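Local structure of putative transcriptional regulator (Clostridium difficile, 3QI7) at residues N297-P303 against I365-Y371; R150-A156 against I250-Q254; V232-D237 against E253-P257. The protein is of uncharacterised function but has a periplasmic binding protein-like fold and may act as a sugar-binding lipoprotein or a transcriptional regulator. All coordinates share one frame; numbering follows the deposited sequence.

In the fold
The three contacts illustrate how one lobe of a two-lobed binding-protein fold is tied together by chemically different joints. Contact 1 is partly buried and relies on main-chain pairing, joining the end of strand 361-370 to strand 300-301. Contact 2, the most buried of the three, is mostly apolar: the end of helix 140-153 rests on the loop that follows helix 234-247. Contact 3, partly buried, holds the next part of that loop to the start of helix 234-247, almost wholly through polar bonds to one carboxylate. E253 and Q254 belong to both contact 2 and contact 3. R150 of contact 2 donates to L366 O of contact 1, while Y302 packs on P257 of contact 3.

Contact 1 of 3, residues N297-P303 against I365-Y371; sequences NRLGGYP and ILSQLIY
Y302 lays one face of its ring on L366, whose CB stands 4.2 Å from the ring centroid in a CH-pi contact, offset toward the rim. The two side chains cross at about a right angle, and L366 CD1 reaches back to the Y302 CB. Next to them P303 CD presses on S367 O at 3.3 Å; this buried carbonyl has no hydrogen-bonding partner in the model. The backbones then fall into antiparallel register. G301 and L369 form a hydrogen-bonded pair: G301 N meets L369 O at 2.9 Å in the carbonyl plane, whereas L369 N reaches G301 O at 3.0 Å from well above that carbonyl's plane. Beyond the non-hydrogen-bonded pair G300 and I370, Y371 N binds L299 O at 2.9 Å. With CG anti to its carbonyl carbon (chi1 -69°), the Y371 ring runs back along L299 and G300, and its hydroxyl bonds to N283 of helix 279-292.

Toward N297, which is exposed, the fit slackens. N297 N makes a weak bond of 3.4 Å to Y371 O, a water bridges L299 N and that same oxygen, and I370 CG2 rests on N297 CA at 3.6 Å. A short antiparallel ladder results, in which the C-terminal strand 361-370, which pairs with strands 134-137 and 349-353 in the mixed sheet, also takes up strand 300-301, consistent with an interlobe crossing of a periplasmic binding protein-like fold.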
ATOM      1  N   ASN A 297     -18.576 -12.402   5.894  1.00 26.55           N
ATOM      2  CA  ASN A 297     -17.464 -12.925   6.644  1.00 25.75           C
ATOM      3  C   ASN A 297     -16.551 -13.893   5.857  1.00 27.50           C
ATOM      4  O   ASN A 297     -15.810 -14.637   6.471  1.00 26.71           O
ATOM      5  CB  ASN A 297     -17.954 -13.517   7.960  1.00 28.96           C
ATOM      6  CG  ASN A 297     -18.745 -12.493   8.815  1.00 33.23           C
ATOM      7  OD1 ASN A 297     -19.964 -12.596   8.954  1.00 47.40           O
ATOM      8  ND2 ASN A 297     -18.052 -11.510   9.368  1.00 43.62           N
ATOM      9  N   ARG A 298     -16.573 -13.829   4.513  1.00 24.85           N
ATOM     10  CA  ARG A 298     -15.690 -14.640   3.653  1.00 22.35           C
ATOM     11  C   ARG A 298     -14.573 -13.877   2.938  1.00 21.89           C
ATOM     12  O   ARG A 298     -13.632 -14.487   2.429  1.00 22.79           O
ATOM     13  CB  ARG A 298     -16.541 -15.363   2.603  1.00 23.51           C
ATOM     14  CG  ARG A 298     -17.700 -16.182   3.177  1.00 26.83           C
ATOM     15  CD  ARG A 298     -17.216 -17.234   4.160  1.00 27.57           C
ATOM     16  NE  ARG A 298     -16.737 -18.446   3.497  1.00 30.34           N
ATOM     17  CZ  ARG A 298     -16.358 -19.548   4.133  1.00 28.63           C
ATOM     18  NH1 ARG A 298     -16.329 -19.585   5.467  1.00 26.34           N
ATOM     19  NH2 ARG A 298     -15.970 -20.609   3.434  1.00 28.54           N
ATOM     20  N   LEU A 299     -14.627 -12.549   2.973  1.00 21.07           N
ATOM     21  CA  LEU A 299     -13.796 -11.682   2.112  1.00 21.64           C
ATOM     22  C   LEU A 299     -13.268 -10.555   2.965  1.00 20.49           C
ATOM     23  O   LEU A 299     -14.040  -9.920   3.729  1.00 20.08           O
ATOM     24  CB  LEU A 299     -14.636 -11.084   0.963  1.00 20.21           C
ATOM     25  CG  LEU A 299     -15.392 -12.027   0.050  1.00 24.15           C
ATOM     26  CD1 LEU A 299     -16.364 -11.282  -0.871  1.00 18.96           C
ATOM     27  CD2 LEU A 299     -14.408 -12.915  -0.776  1.00 17.78           C
ATOM     28  N   GLY A 300     -11.961 -10.329   2.888  1.00 21.07           N
ATOM     29  CA  GLY A 300     -11.328  -9.283   3.681  1.00 20.00           C
ATOM     30  C   GLY A 300     -10.399  -8.341   2.929  1.00 21.60           C
ATOM     31  O   GLY A 300     -10.185  -8.445   1.709  1.00 20.45           O
ATOM     32  N   GLY A 301      -9.816  -7.422   3.694  1.00 21.16           N
ATOM     33  CA  GLY A 301      -8.931  -6.406   3.145  1.00 21.43           C
ATOM     34  C   GLY A 301      -8.432  -5.464   4.238  1.00 20.47           C
ATOM     35  O   GLY A 301      -8.311  -5.862   5.408  1.00 21.49           O
ATOM     36  N   TYR A 302      -8.172  -4.232   3.832  1.00 19.43           N
ATOM     37  CA  TYR A 302      -7.888  -3.105   4.718  1.00 19.94           C
ATOM     38  C   TYR A 302      -8.954  -2.016   4.514  1.00 22.09           C
ATOM     39  O   TYR A 302      -9.681  -2.036   3.520  1.00 25.32           O
ATOM     40  CB  TYR A 302      -6.525  -2.493   4.409  1.00 20.29           C
ATOM     41  CG  TYR A 302      -5.304  -3.376   4.470  1.00 20.13           C
ATOM     42  CD1 TYR A 302      -5.219  -4.451   5.370  1.00 21.96           C
ATOM     43  CD2 TYR A 302      -4.195  -3.088   3.680  1.00 23.20           C
ATOM     44  CE1 TYR A 302      -4.068  -5.220   5.463  1.00 20.59           C
ATOM     45  CE2 TYR A 302      -3.032  -3.854   3.737  1.00 22.47           C
ATOM     46  CZ  TYR A 302      -2.965  -4.921   4.632  1.00 29.58           C
ATOM     47  OH  TYR A 302      -1.810  -5.683   4.697  1.00 29.61           O
ATOM     48  N   PRO A 303      -9.055  -1.036   5.437  1.00 22.70           N
ATOM     49  CA  PRO A 303      -9.937   0.103   5.209  1.00 25.87           C
ATOM     50  C   PRO A 303      -9.589   0.923   3.958  1.00 25.07           C
ATOM     51  O   PRO A 303     -10.461   1.606   3.403  1.00 24.29           O
ATOM     52  CB  PRO A 303      -9.707   0.977   6.469  1.00 26.06           C
ATOM     53  CG  PRO A 303      -9.304   0.057   7.468  1.00 26.95           C
ATOM     54  CD  PRO A 303      -8.444  -0.950   6.766  1.00 25.95           C
ATOM     55  N   ILE A 365       1.109  -2.415   9.060  1.00 21.31           N
ATOM     56  CA  ILE A 365       0.039  -3.299   8.616  1.00 22.35           C
ATOM     57  C   ILE A 365      -1.211  -2.646   9.149  1.00 19.87           C
ATOM     58  O   ILE A 365      -1.243  -2.286  10.313  1.00 20.31           O
ATOM     59  CB  ILE A 365       0.120  -4.747   9.233  1.00 22.87           C
ATOM     60  CG1 ILE A 365       1.417  -5.470   8.818  1.00 28.20           C
ATOM     61  CG2 ILE A 365      -1.141  -5.590   8.843  1.00 23.15           C
ATOM     62  CD1 ILE A 365       1.572  -5.733   7.332  1.00 31.49           C
ATOM     63  N   LEU A 366      -2.221  -2.472   8.317  1.00 16.83           N
ATOM     64  CA  LEU A 366      -3.488  -1.877   8.795  1.00 18.88           C
ATOM     65  C   LEU A 366      -4.384  -2.940   9.416  1.00 20.45           C
ATOM     66  O   LEU A 366      -4.235  -4.121   9.117  1.00 18.96           O
ATOM     67  CB  LEU A 366      -4.233  -1.211   7.627  1.00 21.33           C
ATOM     68  CG  LEU A 366      -3.451  -0.067   7.006  1.00 22.66           C
ATOM     69  CD1 LEU A 366      -4.226   0.511   5.793  1.00 21.01           C
ATOM     70  CD2 LEU A 366      -3.185   1.016   8.065  1.00 19.30           C
ATOM     71  N   SER A 367      -5.308  -2.506  10.266  1.00 21.38           N
ATOM     72  CA  SER A 367      -6.311  -3.381  10.836  1.00 21.40           C
ATOM     73  C   SER A 367      -7.145  -3.999   9.754  1.00 21.21           C
ATOM     74  O   SER A 367      -7.338  -3.439   8.689  1.00 21.40           O
ATOM     75  CB  SER A 367      -7.235  -2.660  11.812  1.00 25.67           C
ATOM     76  OG  SER A 367      -6.587  -2.484  13.051  1.00 30.56           O
ATOM     77  N   GLN A 368      -7.618  -5.192  10.054  1.00 19.89           N
ATOM     78  CA  GLN A 368      -8.393  -5.980   9.137  1.00 18.04           C
ATOM     79  C   GLN A 368      -9.762  -5.358   8.913  1.00 19.72           C
ATOM     80  O   GLN A 368     -10.417  -4.911   9.837  1.00 19.71           O
ATOM     81  CB  GLN A 368      -8.588  -7.384   9.715  1.00 21.28           C
ATOM     82  CG  GLN A 368      -9.342  -8.299   8.791  1.00 18.63           C
ATOM     83  CD  GLN A 368      -9.599  -9.664   9.396  1.00 23.84           C
ATOM     84  OE1 GLN A 368      -9.960  -9.769  10.557  1.00 21.21           O
ATOM     85  NE2 GLN A 368      -9.509 -10.693   8.583  1.00 20.85           N
ATOM     86  N   LEU A 369     -10.227  -5.413   7.677  1.00 20.49           N
ATOM     87  CA  LEU A 369     -11.633  -5.147   7.390  1.00 20.87           C
ATOM     88  C   LEU A 369     -12.214  -6.406   6.800  1.00 20.79           C
ATOM     89  O   LEU A 369     -11.616  -6.985   5.893  1.00 19.27           O
ATOM     90  CB  LEU A 369     -11.749  -3.959   6.418  1.00 22.75           C
ATOM     91  CG  LEU A 369     -13.174  -3.684   5.898  1.00 27.48           C
ATOM     92  CD1 LEU A 369     -14.065  -3.143   7.037  1.00 29.67           C
ATOM     93  CD2 LEU A 369     -13.133  -2.709   4.721  1.00 29.14           C
ATOM     94  N   ILE A 370     -13.348  -6.865   7.335  1.00 20.96           N
ATOM     95  CA  ILE A 370     -14.035  -8.022   6.757  1.00 22.84           C
ATOM     96  C   ILE A 370     -15.331  -7.494   6.162  1.00 21.08           C
ATOM     97  O   ILE A 370     -16.070  -6.776   6.804  1.00 22.43           O
ATOM     98  CB  ILE A 370     -14.294  -9.158   7.793  1.00 23.95           C
ATOM     99  CG1 ILE A 370     -12.969  -9.714   8.356  1.00 26.64           C
ATOM    100  CG2 ILE A 370     -15.086 -10.280   7.149  1.00 25.32           C
ATOM    101  CD1 ILE A 370     -13.116 -10.557   9.604  1.00 30.46           C
ATOM    102  N   TYR A 371     -15.541  -7.774   4.895  1.00 21.33           N
ATOM    103  CA  TYR A 371     -16.748  -7.317   4.195  1.00 23.52           C
ATOM    104  C   TYR A 371     -18.010  -7.986   4.726  1.00 27.20           C
ATOM    105  O   TYR A 371     -18.012  -9.177   5.047  1.00 23.36           O
ATOM    106  CB  TYR A 371     -16.577  -7.540   2.682  1.00 22.82           C
ATOM    107  CG  TYR A 371     -15.541  -6.618   2.102  1.00 20.01           C
ATOM    108  CD1 TYR A 371     -15.727  -5.238   2.138  1.00 21.23           C
ATOM    109  CD2 TYR A 371     -14.360  -7.103   1.562  1.00 24.24           C
ATOM    110  CE1 TYR A 371     -14.797  -4.360   1.598  1.00 19.53           C
ATOM    111  CE2 TYR A 371     -13.386  -6.225   1.077  1.00 21.91           C
ATOM    112  CZ  TYR A 371     -13.616  -4.863   1.102  1.00 23.70           C
ATOM    113  OH  TYR A 371     -12.685  -4.025   0.589  1.00 23.11           O
ATOM    114  OXT TYR A 371     -19.061  -7.317   4.821  1.00 29.65           O
TER
HETATM  115  O   HOH W   1     -17.175 -11.227   3.360  1.00 26.62           O

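Contact 2 of 3, residues R150-A156 against I250-Q254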
ATOM      1  N   ARG A 150      -4.831 -14.096   9.775  1.00 17.27           N
ATOM      2  CA  ARG A 150      -6.180 -13.605   9.464  1.00 20.24           C
ATOM      3  C   ARG A 150      -6.984 -14.647   8.708  1.00 19.23           C
ATOM      4  O   ARG A 150      -8.207 -14.763   8.920  1.00 20.29           O
ATOM      5  CB  ARG A 150      -6.139 -12.243   8.724  1.00 19.14           C
ATOM      6  CG  ARG A 150      -5.777 -11.085   9.659  1.00 20.82           C
ATOM      7  CD  ARG A 150      -5.638  -9.681   8.980  1.00 21.64           C
ATOM      8  NE  ARG A 150      -5.118  -8.723   9.961  1.00 20.00           N
ATOM      9  CZ  ARG A 150      -4.826  -7.450   9.737  1.00 20.42           C
ATOM     10  NH1 ARG A 150      -5.050  -6.875   8.554  1.00 22.77           N
ATOM     11  NH2 ARG A 150      -4.316  -6.736  10.723  1.00 22.12           N
ATOM     12  N   SER A 151      -6.313 -15.416   7.838  1.00 16.92           N
ATOM     13  CA  SER A 151      -6.895 -16.608   7.222  1.00 18.82           C
ATOM     14  C   SER A 151      -7.412 -17.644   8.261  1.00 19.92           C
ATOM     15  O   SER A 151      -8.573 -18.121   8.174  1.00 17.77           O
ATOM     16  CB  SER A 151      -5.849 -17.284   6.284  1.00 20.07           C
ATOM     17  OG  SER A 151      -5.532 -16.432   5.193  1.00 27.81           O
ATOM     18  N   LYS A 152      -6.550 -17.974   9.233  1.00 19.67           N
ATOM     19  CA  LYS A 152      -6.889 -18.891  10.336  1.00 22.71           C
ATOM     20  C   LYS A 152      -8.136 -18.372  11.083  1.00 20.71           C
ATOM     21  O   LYS A 152      -9.073 -19.130  11.318  1.00 23.89           O
ATOM     22  CB  LYS A 152      -5.698 -19.056  11.324  1.00 20.94           C
ATOM     23  CG  LYS A 152      -5.899 -20.131  12.429  1.00 22.88           C
ATOM     24  CD  LYS A 152      -5.582 -21.532  11.946  1.00 25.25           C
ATOM     25  CE  LYS A 152      -5.920 -22.597  12.957  1.00 23.34           C
ATOM     26  NZ  LYS A 152      -5.163 -23.831  12.625  1.00 26.69           N
ATOM     27  N   GLU A 153      -8.158 -17.084  11.379  1.00 20.00           N
ATOM     28  CA  GLU A 153      -9.231 -16.463  12.187  1.00 23.00           C
ATOM     29  C   GLU A 153     -10.568 -16.513  11.466  1.00 24.87           C
ATOM     30  O   GLU A 153     -11.628 -16.593  12.095  1.00 24.93           O
ATOM     31  CB  GLU A 153      -8.885 -15.046  12.567  1.00 23.33           C
ATOM     32  CG  GLU A 153      -7.651 -15.015  13.466  1.00 22.90           C
ATOM     33  CD  GLU A 153      -6.990 -13.649  13.600  1.00 24.22           C
ATOM     34  OE1 GLU A 153      -7.620 -12.639  13.284  1.00 28.75           O
ATOM     35  OE2 GLU A 153      -5.813 -13.571  14.032  1.00 23.77           O
HETATM   36  N   MSE A 154     -10.507 -16.502  10.154  1.00 22.36           N
HETATM   37  CA  MSE A 154     -11.715 -16.598   9.321  1.00 24.36           C
HETATM   38  C   MSE A 154     -12.187 -18.029   9.125  1.00 24.92           C
HETATM   39  O   MSE A 154     -13.165 -18.254   8.406  1.00 27.79           O
HETATM   40  CB  MSE A 154     -11.440 -15.915   7.973  1.00 22.82           C
HETATM   41  CG  MSE A 154     -11.247 -14.428   8.145  1.00 22.10           C
HETATM   42 SE   MSE A 154     -10.786 -13.469   6.554  0.75 22.42          SE
HETATM   43  CE  MSE A 154     -12.569 -13.351   5.765  1.00 17.99           C
ATOM     44  N   GLY A 155     -11.516 -19.011   9.742  1.00 22.49           N
ATOM     45  CA  GLY A 155     -11.962 -20.398   9.664  1.00 27.03           C
ATOM     46  C   GLY A 155     -11.319 -21.248   8.584  1.00 25.74           C
ATOM     47  O   GLY A 155     -11.799 -22.348   8.297  1.00 27.49           O
ATOM     48  N   ALA A 156     -10.218 -20.779   7.999  1.00 24.80           N
ATOM     49  CA  ALA A 156      -9.527 -21.566   6.939  1.00 24.69           C
ATOM     50  C   ALA A 156      -8.988 -22.925   7.429  1.00 26.24           C
ATOM     51  O   ALA A 156      -8.297 -23.010   8.457  1.00 26.75           O
ATOM     52  CB  ALA A 156      -8.404 -20.767   6.333  1.00 24.11           C
ATOM     53  N   ILE A 250     -12.922 -18.806   1.144  1.00 23.86           N
ATOM     54  CA  ILE A 250     -12.431 -17.594   1.788  1.00 21.02           C
ATOM     55  C   ILE A 250     -11.337 -16.913   0.955  1.00 21.89           C
ATOM     56  O   ILE A 250     -10.459 -17.580   0.396  1.00 20.61           O
ATOM     57  CB  ILE A 250     -11.854 -17.897   3.203  1.00 22.71           C
ATOM     58  CG1 ILE A 250     -12.916 -18.507   4.117  1.00 23.22           C
ATOM     59  CG2 ILE A 250     -11.295 -16.668   3.845  1.00 20.47           C
ATOM     60  CD1 ILE A 250     -12.316 -19.477   5.173  1.00 22.59           C
ATOM     61  N   VAL A 251     -11.415 -15.591   0.862  1.00 19.61           N
ATOM     62  CA  VAL A 251     -10.333 -14.771   0.303  1.00 20.47           C
ATOM     63  C   VAL A 251     -10.014 -13.667   1.312  1.00 21.28           C
ATOM     64  O   VAL A 251     -10.551 -12.544   1.272  1.00 19.64           O
ATOM     65  CB  VAL A 251     -10.674 -14.201  -1.092  1.00 19.11           C
ATOM     66  CG1 VAL A 251      -9.448 -13.518  -1.697  1.00 21.80           C
ATOM     67  CG2 VAL A 251     -11.231 -15.335  -1.991  1.00 21.77           C
ATOM     68  N   ALA A 252      -9.098 -13.991   2.218  1.00 20.38           N
ATOM     69  CA  ALA A 252      -8.797 -13.085   3.339  1.00 21.89           C
ATOM     70  C   ALA A 252      -8.246 -11.751   2.810  1.00 19.44           C
ATOM     71  O   ALA A 252      -8.583 -10.683   3.337  1.00 17.24           O
ATOM     72  CB  ALA A 252      -7.812 -13.744   4.291  1.00 21.29           C
ATOM     73  N   GLU A 253      -7.405 -11.828   1.771  1.00 17.20           N
ATOM     74  CA  GLU A 253      -6.807 -10.655   1.117  1.00 18.27           C
ATOM     75  C   GLU A 253      -6.486 -10.833  -0.381  1.00 17.73           C
ATOM     76  O   GLU A 253      -6.026 -11.884  -0.824  1.00 20.78           O
ATOM     77  CB  GLU A 253      -5.479 -10.256   1.840  1.00 17.04           C
ATOM     78  CG  GLU A 253      -5.623  -9.948   3.312  1.00 20.12           C
ATOM     79  CD  GLU A 253      -4.319  -9.493   3.955  1.00 21.90           C
ATOM     80  OE1 GLU A 253      -3.268  -9.774   3.374  1.00 22.35           O
ATOM     81  OE2 GLU A 253      -4.346  -8.879   5.047  1.00 25.92           O
ATOM     82  N   GLN A 254      -6.644  -9.756  -1.151  1.00 18.80           N
ATOM     83  CA  GLN A 254      -6.045  -9.653  -2.484  1.00 18.51           C
ATOM     84  C   GLN A 254      -4.507  -9.644  -2.339  1.00 20.35           C
ATOM     85  O   GLN A 254      -3.975  -9.356  -1.259  1.00 19.39           O
ATOM     86  CB  GLN A 254      -6.444  -8.346  -3.142  1.00 18.27           C
ATOM     87  CG  GLN A 254      -7.972  -8.168  -3.404  1.00 18.24           C
ATOM     88  CD  GLN A 254      -8.416  -6.730  -3.272  1.00 21.92           C
ATOM     89  OE1 GLN A 254      -8.582  -6.221  -2.159  1.00 18.89           O
ATOM     90  NE2 GLN A 254      -8.574  -6.049  -4.408  1.00 18.08           N
TER
HETATM   91  O   HOH W   2      -6.486  -7.971   6.182  1.00 18.82           O
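M154, a selenomethionine, sets its SE 3.7 Å from A252 CB, and its terminal CE turns to I250 CG2 at 4.0 Å. The bend at chi3 (79°) brings that methyl round onto the isoleucine while the selenium stays by the alanine. I250 answers with its other branch: CD1 lies 3.6 Å from M154 O and also meets the N and CB of A156, filling the angle where the chain leaves the helix. A252 CB is shared, touching S151 OG at 3.6 Å as well; that hydroxyl is bonded to L147 O one turn back, and its contact with the methyl is plain packing.

The polar margin is built differently. R150, extended from CG to NE, and E253 bring opposite charges near each other without a salt bridge, NH1 and OE2 being 4.1 Å apart and their planes nearly perpendicular. A water mediates, meeting R150 NH1 at the guanidinium edge at 3.0 Å and E253 OE2 at 2.6 Å.

Further out, these groups are positioned by other parts of the fold. R150 NH1 also donates to L366 O, E253 OE1 is held by a salt bridge to R143, and A252 N bonds to N228 OD1 on strand 228-231. The turn that presents M154 and A156 is fixed by bonds from A156 N to S151 O and from G155 N to K152 O, with G155 at positive phi (95°). This is a Schellman motif, ending helix 140-153 against the loop that leads from helix 234-247.

Contact 3 of 3, residues V232-D237 against E253-P257; sequences VNEYMD and EQSNP
D237 turns the two oxygens of its carboxylate toward the N-H and hydroxyl of S255, one for each. OD1 takes the S255 N-H at 2.9 Å in a nearly straight bond (169°), and OD2 takes the S255 OG at 2.6 Å. Both donors come in on the syn sides, somewhat out of the carboxylate plane. The serine can serve twice because its OG sits between the backbone N and the carbonyl carbon (chi1 55°), facing the same way as its N-H. Two waters complete the grip: one joins OD1 of D237 to E253 O, the other links OD2 of D237 to Q254 NE2. Each carboxylate oxygen thus accepts two bonds, which should fix the rotation of the group.

Around this polar centre the packing is modest. S255 CB lies 3.4 Å from V232 C, and Q254 CB approaches D237 OD2 at 3.5 Å, while the Q254 amide oxygen is bonded to S258 N.

The helix start is itself well defined. N233 OD1 caps M236 N at 2.9 Å, and N233 O accepts from D237 N, placing the aspartate in the first turn. From the loop side, S255 O is bonded to R143 of helix 140-153. An N-capped helix following strand 228-231, its first turn receiving a returning loop, is a beta-alpha unit of the kind expected in the parallel sheet of a periplasmic binding protein-like lobe.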
ATOM      1  N   VAL A 232      -0.999 -13.585  -6.331  1.00 22.20           N
ATOM      2  CA  VAL A 232       0.086 -12.619  -6.162  1.00 22.85           C
ATOM      3  C   VAL A 232       0.026 -11.415  -7.088  1.00 24.44           C
ATOM      4  O   VAL A 232       0.889 -10.547  -6.998  1.00 20.46           O
ATOM      5  CB  VAL A 232       1.484 -13.306  -6.187  1.00 22.10           C
ATOM      6  CG1 VAL A 232       1.571 -14.441  -5.156  1.00 22.47           C
ATOM      7  CG2 VAL A 232       1.840 -13.810  -7.600  1.00 21.37           C
ATOM      8  N   ASN A 233      -1.027 -11.328  -7.918  1.00 23.19           N
ATOM      9  CA  ASN A 233      -1.279 -10.141  -8.747  1.00 24.55           C
ATOM     10  C   ASN A 233      -2.792  -9.941  -9.007  1.00 22.72           C
ATOM     11  O   ASN A 233      -3.633 -10.811  -8.683  1.00 21.91           O
ATOM     12  CB  ASN A 233      -0.488 -10.203 -10.076  1.00 24.29           C
ATOM     13  CG  ASN A 233      -0.758 -11.484 -10.858  1.00 27.32           C
ATOM     14  OD1 ASN A 233      -1.916 -11.801 -11.169  1.00 26.69           O
ATOM     15  ND2 ASN A 233       0.306 -12.249 -11.155  1.00 27.60           N
ATOM     16  N   GLU A 234      -3.119  -8.796  -9.589  1.00 22.99           N
ATOM     17  CA  GLU A 234      -4.501  -8.384  -9.710  1.00 25.30           C
ATOM     18  C   GLU A 234      -5.241  -9.307 -10.665  1.00 24.99           C
ATOM     19  O   GLU A 234      -6.448  -9.513 -10.521  1.00 23.53           O
ATOM     20  CB  GLU A 234      -4.586  -6.950 -10.227  1.00 26.24           C
ATOM     21  CG  GLU A 234      -4.059  -5.903  -9.275  1.00 32.95           C
ATOM     22  CD  GLU A 234      -4.093  -4.494  -9.874  1.00 41.43           C
ATOM     23  OE1 GLU A 234      -4.341  -4.356 -11.099  1.00 44.93           O
ATOM     24  OE2 GLU A 234      -3.899  -3.529  -9.106  1.00 42.93           O
ATOM     25  N   TYR A 235      -4.531  -9.835 -11.656  1.00 24.27           N
ATOM     26  CA  TYR A 235      -5.160 -10.736 -12.636  1.00 26.06           C
ATOM     27  C   TYR A 235      -5.605 -12.026 -11.912  1.00 24.35           C
ATOM     28  O   TYR A 235      -6.739 -12.478 -12.077  1.00 22.66           O
ATOM     29  CB  TYR A 235      -4.223 -11.046 -13.812  1.00 26.94           C
ATOM     30  CG  TYR A 235      -4.906 -11.857 -14.900  1.00 29.53           C
ATOM     31  CD1 TYR A 235      -5.679 -11.234 -15.877  1.00 34.78           C
ATOM     32  CD2 TYR A 235      -4.829 -13.236 -14.914  1.00 34.63           C
ATOM     33  CE1 TYR A 235      -6.346 -11.976 -16.861  1.00 39.61           C
ATOM     34  CE2 TYR A 235      -5.494 -13.982 -15.890  1.00 37.37           C
ATOM     35  CZ  TYR A 235      -6.251 -13.342 -16.858  1.00 37.94           C
ATOM     36  OH  TYR A 235      -6.897 -14.091 -17.817  1.00 36.66           O
HETATM   37  N   MSE A 236      -4.729 -12.574 -11.070  1.00 22.66           N
HETATM   38  CA  MSE A 236      -5.087 -13.723 -10.223  1.00 21.66           C
HETATM   39  C   MSE A 236      -6.211 -13.375  -9.267  1.00 23.18           C
HETATM   40  O   MSE A 236      -7.120 -14.211  -9.075  1.00 23.73           O
HETATM   41  CB  MSE A 236      -3.880 -14.250  -9.408  1.00 22.84           C
HETATM   42  CG  MSE A 236      -2.802 -14.807 -10.253  1.00 25.15           C
HETATM   43 SE   MSE A 236      -1.651 -15.898  -9.193  0.75 20.58          SE
HETATM   44  CE  MSE A 236      -0.168 -16.036 -10.429  1.00 21.04           C
ATOM     45  N   ASP A 237      -6.161 -12.163  -8.675  1.00 21.62           N
ATOM     46  CA  ASP A 237      -7.171 -11.734  -7.715  1.00 21.36           C
ATOM     47  C   ASP A 237      -8.556 -11.778  -8.371  1.00 21.90           C
ATOM     48  O   ASP A 237      -9.541 -12.213  -7.760  1.00 21.58           O
ATOM     49  CB  ASP A 237      -6.952 -10.299  -7.223  1.00 19.61           C
ATOM     50  CG  ASP A 237      -5.756 -10.161  -6.289  1.00 22.16           C
ATOM     51  OD1 ASP A 237      -5.415 -11.146  -5.582  1.00 22.83           O
ATOM     52  OD2 ASP A 237      -5.187  -9.053  -6.294  1.00 21.43           O
ATOM     53  N   GLU A 253      -7.405 -11.828   1.771  1.00 17.20           N
ATOM     54  CA  GLU A 253      -6.807 -10.655   1.117  1.00 18.27           C
ATOM     55  C   GLU A 253      -6.486 -10.833  -0.381  1.00 17.73           C
ATOM     56  O   GLU A 253      -6.026 -11.884  -0.824  1.00 20.78           O
ATOM     57  CB  GLU A 253      -5.479 -10.256   1.840  1.00 17.04           C
ATOM     58  CG  GLU A 253      -5.623  -9.948   3.312  1.00 20.12           C
ATOM     59  CD  GLU A 253      -4.319  -9.493   3.955  1.00 21.90           C
ATOM     60  OE1 GLU A 253      -3.268  -9.774   3.374  1.00 22.35           O
ATOM     61  OE2 GLU A 253      -4.346  -8.879   5.047  1.00 25.92           O
ATOM     62  N   GLN A 254      -6.644  -9.756  -1.151  1.00 18.80           N
ATOM     63  CA  GLN A 254      -6.045  -9.653  -2.484  1.00 18.51           C
ATOM     64  C   GLN A 254      -4.507  -9.644  -2.339  1.00 20.35           C
ATOM     65  O   GLN A 254      -3.975  -9.356  -1.259  1.00 19.39           O
ATOM     66  CB  GLN A 254      -6.444  -8.346  -3.142  1.00 18.27           C
ATOM     67  CG  GLN A 254      -7.972  -8.168  -3.404  1.00 18.24           C
ATOM     68  CD  GLN A 254      -8.416  -6.730  -3.272  1.00 21.92           C
ATOM     69  OE1 GLN A 254      -8.582  -6.221  -2.159  1.00 18.89           O
ATOM     70  NE2 GLN A 254      -8.574  -6.049  -4.408  1.00 18.08           N
ATOM     71  N   SER A 255      -3.823  -9.895  -3.449  1.00 21.47           N
ATOM     72  CA  SER A 255      -2.381  -9.704  -3.568  1.00 20.60           C
ATOM     73  C   SER A 255      -1.931  -8.457  -2.803  1.00 22.11           C
ATOM     74  O   SER A 255      -1.006  -8.506  -1.977  1.00 23.21           O
ATOM     75  CB  SER A 255      -1.992  -9.650  -5.055  1.00 25.26           C
ATOM     76  OG  SER A 255      -2.694  -8.667  -5.798  1.00 21.64           O
ATOM     77  N   ASN A 256      -2.601  -7.349  -3.081  1.00 21.45           N
ATOM     78  CA  ASN A 256      -2.502  -6.135  -2.285  1.00 22.42           C
ATOM     79  C   ASN A 256      -3.912  -5.620  -2.018  1.00 22.36           C
ATOM     80  O   ASN A 256      -4.600  -5.281  -2.958  1.00 19.80           O
ATOM     81  CB  ASN A 256      -1.701  -5.080  -3.019  1.00 22.68           C
ATOM     82  CG  ASN A 256      -0.229  -5.402  -3.028  1.00 31.08           C
ATOM     83  OD1 ASN A 256       0.440  -5.307  -2.001  1.00 35.89           O
ATOM     84  ND2 ASN A 256       0.256  -5.874  -4.162  1.00 27.58           N
ATOM     85  N   PRO A 257      -4.348  -5.590  -0.742  1.00 23.04           N
ATOM     86  CA  PRO A 257      -5.716  -5.143  -0.447  1.00 23.53           C
ATOM     87  C   PRO A 257      -6.053  -3.761  -1.005  1.00 23.33           C
ATOM     88  O   PRO A 257      -5.303  -2.812  -0.821  1.00 19.85           O
ATOM     89  CB  PRO A 257      -5.760  -5.124   1.075  1.00 23.66           C
ATOM     90  CG  PRO A 257      -4.777  -6.204   1.482  1.00 27.24           C
ATOM     91  CD  PRO A 257      -3.647  -6.028   0.480  1.00 22.16           C
TER
HETATM   92  O   HOH W   3      -6.732  -6.817  -6.842  1.00 22.65           O
HETATM   93  O   HOH W   4      -5.656 -13.161  -3.568  1.00 24.84           O